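Local structure of glucose-6-phosphate isomerase like protein (Thermus thermophilus, 1WIW) at residues V92-R97 against V102-S107; L164-S169 against E200-G205. The protein probably acts as a sugar-phosphate isomerase of the PGI/PMI family, interconverting glucose 6-phosphate or mannose 6-phosphate with fructose 6-phosphate. All blocks are in the same frame, centred on the assembly; numbering follows the deposited sequence.

Interaction 1 (V92-R97 against V102-S107)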
loop_
_atom_site.group_PDB
_atom_site.type_symbol
_atom_site.label_atom_id
_atom_site.label_comp_id
_atom_site.label_asym_id
_atom_site.label_seq_id
_atom_site.Cartn_x
_atom_site.Cartn_y
_atom_site.Cartn_z
ATOM N N VAL B 92 21.421 11.350 -12.110
ATOM C CA VAL B 92 21.854 10.117 -12.752
ATOM C C VAL B 92 20.631 9.238 -12.978
ATOM O O VAL B 92 20.043 8.716 -12.030
ATOM C CB VAL B 92 22.876 9.351 -11.892
ATOM C CG1 VAL B 92 23.221 8.030 -12.562
ATOM C CG2 VAL B 92 24.135 10.187 -11.714
ATOM N N ARG B 93 20.257 9.086 -14.245
ATOM C CA ARG B 93 19.099 8.294 -14.631
ATOM C C ARG B 93 19.448 6.823 -14.799
ATOM O O ARG B 93 20.318 6.464 -15.595
ATOM C CB ARG B 93 18.520 8.826 -15.941
ATOM C CG ARG B 93 18.060 10.276 -15.895
ATOM C CD ARG B 93 17.658 10.738 -17.287
ATOM N NE ARG B 93 16.575 9.923 -17.830
ATOM C CZ ARG B 93 16.264 9.848 -19.120
ATOM N NH1 ARG B 93 16.957 10.541 -20.014
ATOM N NH2 ARG B 93 15.260 9.079 -19.516
ATOM N N VAL B 94 18.752 5.980 -14.045
ATOM C CA VAL B 94 18.954 4.539 -14.085
ATOM C C VAL B 94 17.614 3.889 -14.423
ATOM O O VAL B 94 16.653 4.023 -13.665
ATOM C CB VAL B 94 19.435 4.018 -12.713
ATOM C CG1 VAL B 94 19.736 2.545 -12.792
ATOM C CG2 VAL B 94 20.662 4.790 -12.264
ATOM N N GLY B 95 17.548 3.193 -15.557
ATOM C CA GLY B 95 16.299 2.555 -15.945
ATOM C C GLY B 95 16.380 1.727 -17.212
ATOM O O GLY B 95 17.451 1.254 -17.583
ATOM N N PHE B 96 15.248 1.549 -17.888
ATOM C CA PHE B 96 15.230 0.752 -19.113
ATOM C C PHE B 96 15.115 1.553 -20.407
ATOM O O PHE B 96 15.408 1.030 -21.480
ATOM C CB PHE B 96 14.103 -0.279 -19.064
ATOM C CG PHE B 96 12.742 0.323 -18.911
ATOM C CD1 PHE B 96 12.267 0.692 -17.660
ATOM C CD2 PHE B 96 11.937 0.540 -20.025
ATOM C CE1 PHE B 96 11.007 1.269 -17.519
ATOM C CE2 PHE B 96 10.678 1.117 -19.896
ATOM C CZ PHE B 96 10.211 1.484 -18.642
ATOM N N ARG B 97 14.684 2.808 -20.320
ATOM C CA ARG B 97 14.559 3.627 -21.521
ATOM C C ARG B 97 15.942 3.903 -22.104
ATOM O O ARG B 97 16.922 4.035 -21.369
ATOM C CB ARG B 97 13.846 4.946 -21.212
ATOM C CG ARG B 97 12.404 4.771 -20.752
ATOM C CD ARG B 97 11.658 6.100 -20.710
ATOM N NE ARG B 97 10.305 5.964 -20.168
ATOM C CZ ARG B 97 9.345 5.215 -20.706
ATOM N NH1 ARG B 97 9.574 4.520 -21.813
ATOM N NH2 ARG B 97 8.148 5.161 -20.135
ATOM N N VAL B 102 22.410 4.733 -16.880
ATOM C CA VAL B 102 22.709 3.373 -16.440
ATOM C C VAL B 102 21.494 2.509 -16.782
ATOM O O VAL B 102 20.387 2.748 -16.296
ATOM C CB VAL B 102 22.981 3.324 -14.925
ATOM C CG1 VAL B 102 23.349 1.910 -14.505
ATOM C CG2 VAL B 102 24.107 4.281 -14.577
ATOM N N HIS B 103 21.713 1.493 -17.608
ATOM C CA HIS B 103 20.627 0.641 -18.071
ATOM C C HIS B 103 20.327 -0.631 -17.275
ATOM O O HIS B 103 21.222 -1.410 -16.934
ATOM C CB HIS B 103 20.874 0.268 -19.536
ATOM C CG HIS B 103 19.673 -0.295 -20.225
ATOM N ND1 HIS B 103 19.716 -1.454 -20.969
ATOM C CD2 HIS B 103 18.390 0.138 -20.278
ATOM C CE1 HIS B 103 18.512 -1.715 -21.446
ATOM N NE2 HIS B 103 17.689 -0.764 -21.041
ATOM N N ILE B 104 19.046 -0.815 -16.976
ATOM C CA ILE B 104 18.554 -1.991 -16.269
ATOM C C ILE B 104 17.266 -2.381 -16.984
ATOM O O ILE B 104 16.210 -1.789 -16.749
ATOM C CB ILE B 104 18.219 -1.708 -14.779
ATOM C CG1 ILE B 104 19.490 -1.408 -13.987
ATOM C CG2 ILE B 104 17.539 -2.935 -14.157
ATOM C CD1 ILE B 104 20.177 -0.132 -14.372
ATOM N N PRO B 105 17.343 -3.363 -17.893
ATOM C CA PRO B 105 16.156 -3.804 -18.628
ATOM C C PRO B 105 15.027 -4.309 -17.719
ATOM O O PRO B 105 15.260 -4.719 -16.578
ATOM C CB PRO B 105 16.706 -4.884 -19.569
ATOM C CG PRO B 105 17.943 -5.374 -18.870
ATOM C CD PRO B 105 18.543 -4.099 -18.329
ATOM N N PRO B 106 13.783 -4.266 -18.216
ATOM C CA PRO B 106 12.626 -4.716 -17.440
ATOM C C PRO B 106 12.761 -6.166 -17.001
ATOM O O PRO B 106 13.205 -7.021 -17.769
ATOM C CB PRO B 106 11.459 -4.518 -18.406
ATOM C CG PRO B 106 11.920 -3.392 -19.278
ATOM C CD PRO B 106 13.362 -3.761 -19.534
ATOM N N SER B 107 12.376 -6.427 -15.759
ATOM C CA SER B 107 12.426 -7.767 -15.191
ATOM C C SER B 107 11.763 -7.715 -13.825
ATOM O O SER B 107 11.874 -6.716 -13.114
ATOM C CB SER B 107 13.878 -8.237 -15.033
ATOM O OG SER B 107 13.952 -9.425 -14.256
#
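Gly95 O is gripped by two groups, from His103 and Ile104, at and just past the end of strand 102-103. Ile104 N gives it a nearly straight hydrogen bond, 2.7 Å from N to O with 170° at the hydrogen, although the donor stands well above the carbonyl plane. The CA-H of His103 adds a weaker contact, with CA 3.3 Å from Gly95 O. Glycine suits this place because its backbone is stretched almost fully, a shape that a residue with a side chain adopts less readily. One residue on, His103 NE2 donates to Phe96 O at 2.9 Å, a bent bond (130° at the hydrogen) that reaches the carbonyl oxygen from the edge of the imidazole; CG lies anti to the backbone N (chi1 -165°), which swings the ring over to the Phe96 carbonyl, just past strand 90-95. Farther back, Val102 N bonds to Arg93 O at 3.0 Å, and Gly95 N returns a bond of the same length to Val102 O. These are the links of parallel strands: 102-103 is the short strand that is outermost, within this chain, in the four-stranded parallel sheet of the N-terminal SIS-type domain. Arg93 turns its polar end elsewhere, to a salt bridge with Glu69. Val94 and Val102 stand side by side on one face of the sheet, Val94 CG2 lying 3.8 Å from Val102 CB, and both branched side chains, well suited to a strand, pack on Phe117 of helix 110-121. With an alanine at Val94 both methyls would go, and a gap would probably open between Val102 and the rings of Tyr114 and Phe117. Past the strand ends, Phe96 CB rests 3.6 Å from Pro106 CD, the two side chains crossing at about a right angle, and Arg287 of helix 284-288 touches both.

Interaction 2 (L164-S169 against E200-G205)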
loop_
_atom_site.group_PDB
_atom_site.type_symbol
_atom_site.label_atom_id
_atom_site.label_comp_id
_atom_site.label_asym_id
_atom_site.label_seq_id
_atom_site.Cartn_x
_atom_site.Cartn_y
_atom_site.Cartn_z
ATOM N N LEU B 164 -6.440 -16.645 -1.667
ATOM C CA LEU B 164 -6.136 -15.231 -1.828
ATOM C C LEU B 164 -5.117 -14.907 -0.747
ATOM O O LEU B 164 -5.469 -14.760 0.420
ATOM C CB LEU B 164 -7.398 -14.385 -1.625
ATOM C CG LEU B 164 -7.211 -12.867 -1.687
ATOM C CD1 LEU B 164 -6.617 -12.478 -3.033
ATOM C CD2 LEU B 164 -8.556 -12.171 -1.470
ATOM N N PRO B 165 -3.832 -14.822 -1.115
ATOM C CA PRO B 165 -2.816 -14.517 -0.106
ATOM C C PRO B 165 -2.852 -13.099 0.447
ATOM O O PRO B 165 -3.087 -12.126 -0.274
ATOM C CB PRO B 165 -1.499 -14.844 -0.819
ATOM C CG PRO B 165 -1.814 -14.623 -2.253
ATOM C CD PRO B 165 -3.216 -15.160 -2.410
ATOM N N LEU B 166 -2.632 -13.009 1.753
ATOM C CA LEU B 166 -2.601 -11.744 2.467
ATOM C C LEU B 166 -1.191 -11.634 3.041
ATOM O O LEU B 166 -0.849 -12.347 3.986
ATOM C CB LEU B 166 -3.643 -11.750 3.588
ATOM C CG LEU B 166 -3.598 -10.639 4.644
ATOM C CD1 LEU B 166 -3.581 -9.272 3.984
ATOM C CD2 LEU B 166 -4.803 -10.788 5.574
ATOM N N PHE B 167 -0.377 -10.754 2.460
ATOM C CA PHE B 167 1.004 -10.574 2.900
ATOM C C PHE B 167 1.161 -9.464 3.932
ATOM O O PHE B 167 0.685 -8.345 3.727
ATOM C CB PHE B 167 1.910 -10.263 1.705
ATOM C CG PHE B 167 1.881 -11.307 0.626
ATOM C CD1 PHE B 167 1.282 -11.043 -0.599
ATOM C CD2 PHE B 167 2.467 -12.548 0.828
ATOM C CE1 PHE B 167 1.271 -12.004 -1.612
ATOM C CE2 PHE B 167 2.460 -13.515 -0.178
ATOM C CZ PHE B 167 1.861 -13.240 -1.400
ATOM N N TYR B 168 1.841 -9.783 5.031
ATOM C CA TYR B 168 2.090 -8.829 6.113
ATOM C C TYR B 168 3.575 -8.901 6.497
ATOM O O TYR B 168 4.063 -9.952 6.909
ATOM C CB TYR B 168 1.218 -9.166 7.327
ATOM C CG TYR B 168 1.394 -8.223 8.499
ATOM C CD1 TYR B 168 1.478 -8.712 9.803
ATOM C CD2 TYR B 168 1.499 -6.844 8.305
ATOM C CE1 TYR B 168 1.668 -7.849 10.888
ATOM C CE2 TYR B 168 1.689 -5.976 9.381
ATOM C CZ TYR B 168 1.774 -6.488 10.669
ATOM O OH TYR B 168 1.994 -5.639 11.731
ATOM N N SER B 169 4.284 -7.783 6.342
ATOM C CA SER B 169 5.712 -7.712 6.648
ATOM C C SER B 169 6.053 -6.582 7.616
ATOM O O SER B 169 6.466 -5.497 7.205
ATOM C CB SER B 169 6.515 -7.523 5.360
ATOM O OG SER B 169 6.130 -6.332 4.688
ATOM N N GLU B 200 -5.323 -3.704 13.500
ATOM C CA GLU B 200 -6.721 -3.318 13.688
ATOM C C GLU B 200 -7.534 -3.933 12.547
ATOM O O GLU B 200 -8.642 -4.428 12.748
ATOM C CB GLU B 200 -6.859 -1.790 13.665
ATOM C CG GLU B 200 -6.100 -1.083 14.784
ATOM C CD GLU B 200 -6.772 -1.221 16.139
ATOM O OE1 GLU B 200 -7.650 -2.100 16.288
ATOM O OE2 GLU B 200 -6.414 -0.455 17.062
ATOM N N PHE B 201 -6.954 -3.894 11.351
ATOM C CA PHE B 201 -7.570 -4.436 10.150
ATOM C C PHE B 201 -7.858 -5.933 10.320
ATOM O O PHE B 201 -8.958 -6.411 10.008
ATOM C CB PHE B 201 -6.623 -4.204 8.968
ATOM C CG PHE B 201 -7.077 -4.828 7.679
ATOM C CD1 PHE B 201 -8.108 -4.262 6.938
ATOM C CD2 PHE B 201 -6.450 -5.969 7.192
ATOM C CE1 PHE B 201 -8.509 -4.824 5.725
ATOM C CE2 PHE B 201 -6.843 -6.541 5.981
ATOM C CZ PHE B 201 -7.876 -5.963 5.248
ATOM N N PHE B 202 -6.869 -6.668 10.823
ATOM C CA PHE B 202 -7.018 -8.105 11.025
ATOM C C PHE B 202 -8.157 -8.422 11.996
ATOM O O PHE B 202 -8.870 -9.403 11.825
ATOM C CB PHE B 202 -5.714 -8.695 11.567
ATOM C CG PHE B 202 -4.533 -8.530 10.644
ATOM C CD1 PHE B 202 -3.238 -8.557 11.152
ATOM C CD2 PHE B 202 -4.711 -8.372 9.270
ATOM C CE1 PHE B 202 -2.130 -8.430 10.305
ATOM C CE2 PHE B 202 -3.612 -8.244 8.414
ATOM C CZ PHE B 202 -2.317 -8.274 8.935
ATOM N N LEU B 203 -8.312 -7.578 13.010
ATOM C CA LEU B 203 -9.335 -7.749 14.038
ATOM C C LEU B 203 -10.777 -7.536 13.604
ATOM O O LEU B 203 -11.653 -8.311 13.979
ATOM C CB LEU B 203 -9.053 -6.813 15.216
ATOM C CG LEU B 203 -7.911 -7.155 16.169
ATOM C CD1 LEU B 203 -7.612 -5.962 17.059
ATOM C CD2 LEU B 203 -8.295 -8.371 17.010
ATOM N N VAL B 204 -11.031 -6.498 12.814
ATOM C CA VAL B 204 -12.401 -6.195 12.403
ATOM C C VAL B 204 -12.797 -6.478 10.959
ATOM O O VAL B 204 -13.960 -6.777 10.682
ATOM C CB VAL B 204 -12.739 -4.716 12.703
ATOM C CG1 VAL B 204 -12.723 -4.473 14.205
ATOM C CG2 VAL B 204 -11.739 -3.805 12.016
ATOM N N GLY B 205 -11.844 -6.397 10.039
ATOM C CA GLY B 205 -12.171 -6.614 8.642
ATOM C C GLY B 205 -12.182 -8.027 8.087
ATOM O O GLY B 205 -12.575 -8.225 6.938
#
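Phe202 reaches from helix 198-204 to Leu166 and Tyr168 of strand 164-168; with 10.3 Å from Leu166 CA to Phe202 CA, the span suits a long, flat, apolar side chain. Its CB points toward the strand, and CG, anti to the carbonyl carbon (chi1 -61°), sets the ring on course for it. The far rim of the ring then makes the contact. CE2 meets one branch of Leu166, CD2, at 4.0 Å. On the other side, CE1 comes within 3.7 Å of Tyr168 CD1, while CZ, at the tip, sits 3.7 Å from Tyr168 CG. The edge of Phe202 is thus driven into one face of the tyrosine ring, a T-shaped stack with planes at 83° and centroids 5.1 Å apart. Leu166 and Tyr168, two apart in the strand, both point toward the helix, whereas Phe167 between them turns away to pack on helix 174-185. Ile233 and Leu234 of helix 225-234 also touch Phe202, so the ring is wedged between strand and helices, a helix-on-sheet core of the kind found in the alpha/beta fold of SIS domains.

How the interactions relate
Both contacts involve an outermost strand, within this chain, of a parallel sheet, but of different sheets in the two family regions; they lie on opposite sides of the chain's centre, about 34 Å apart between centres and 17 Å between nearest atoms. Interaction 1 is strand against strand: backbone hydrogen bonds do most of the work, Val94 is buried and Val102 only partly exposed on the same face, and the histidine end lies near the surface. Interaction 2 is helix against strand, wholly buried and without a hydrogen bond, resting on three apolar or aromatic side chains. The two share no element. Only the second lies beside the other subunit: Phe201, next to the bridging phenylalanine, packs on Ala184 of that second chain.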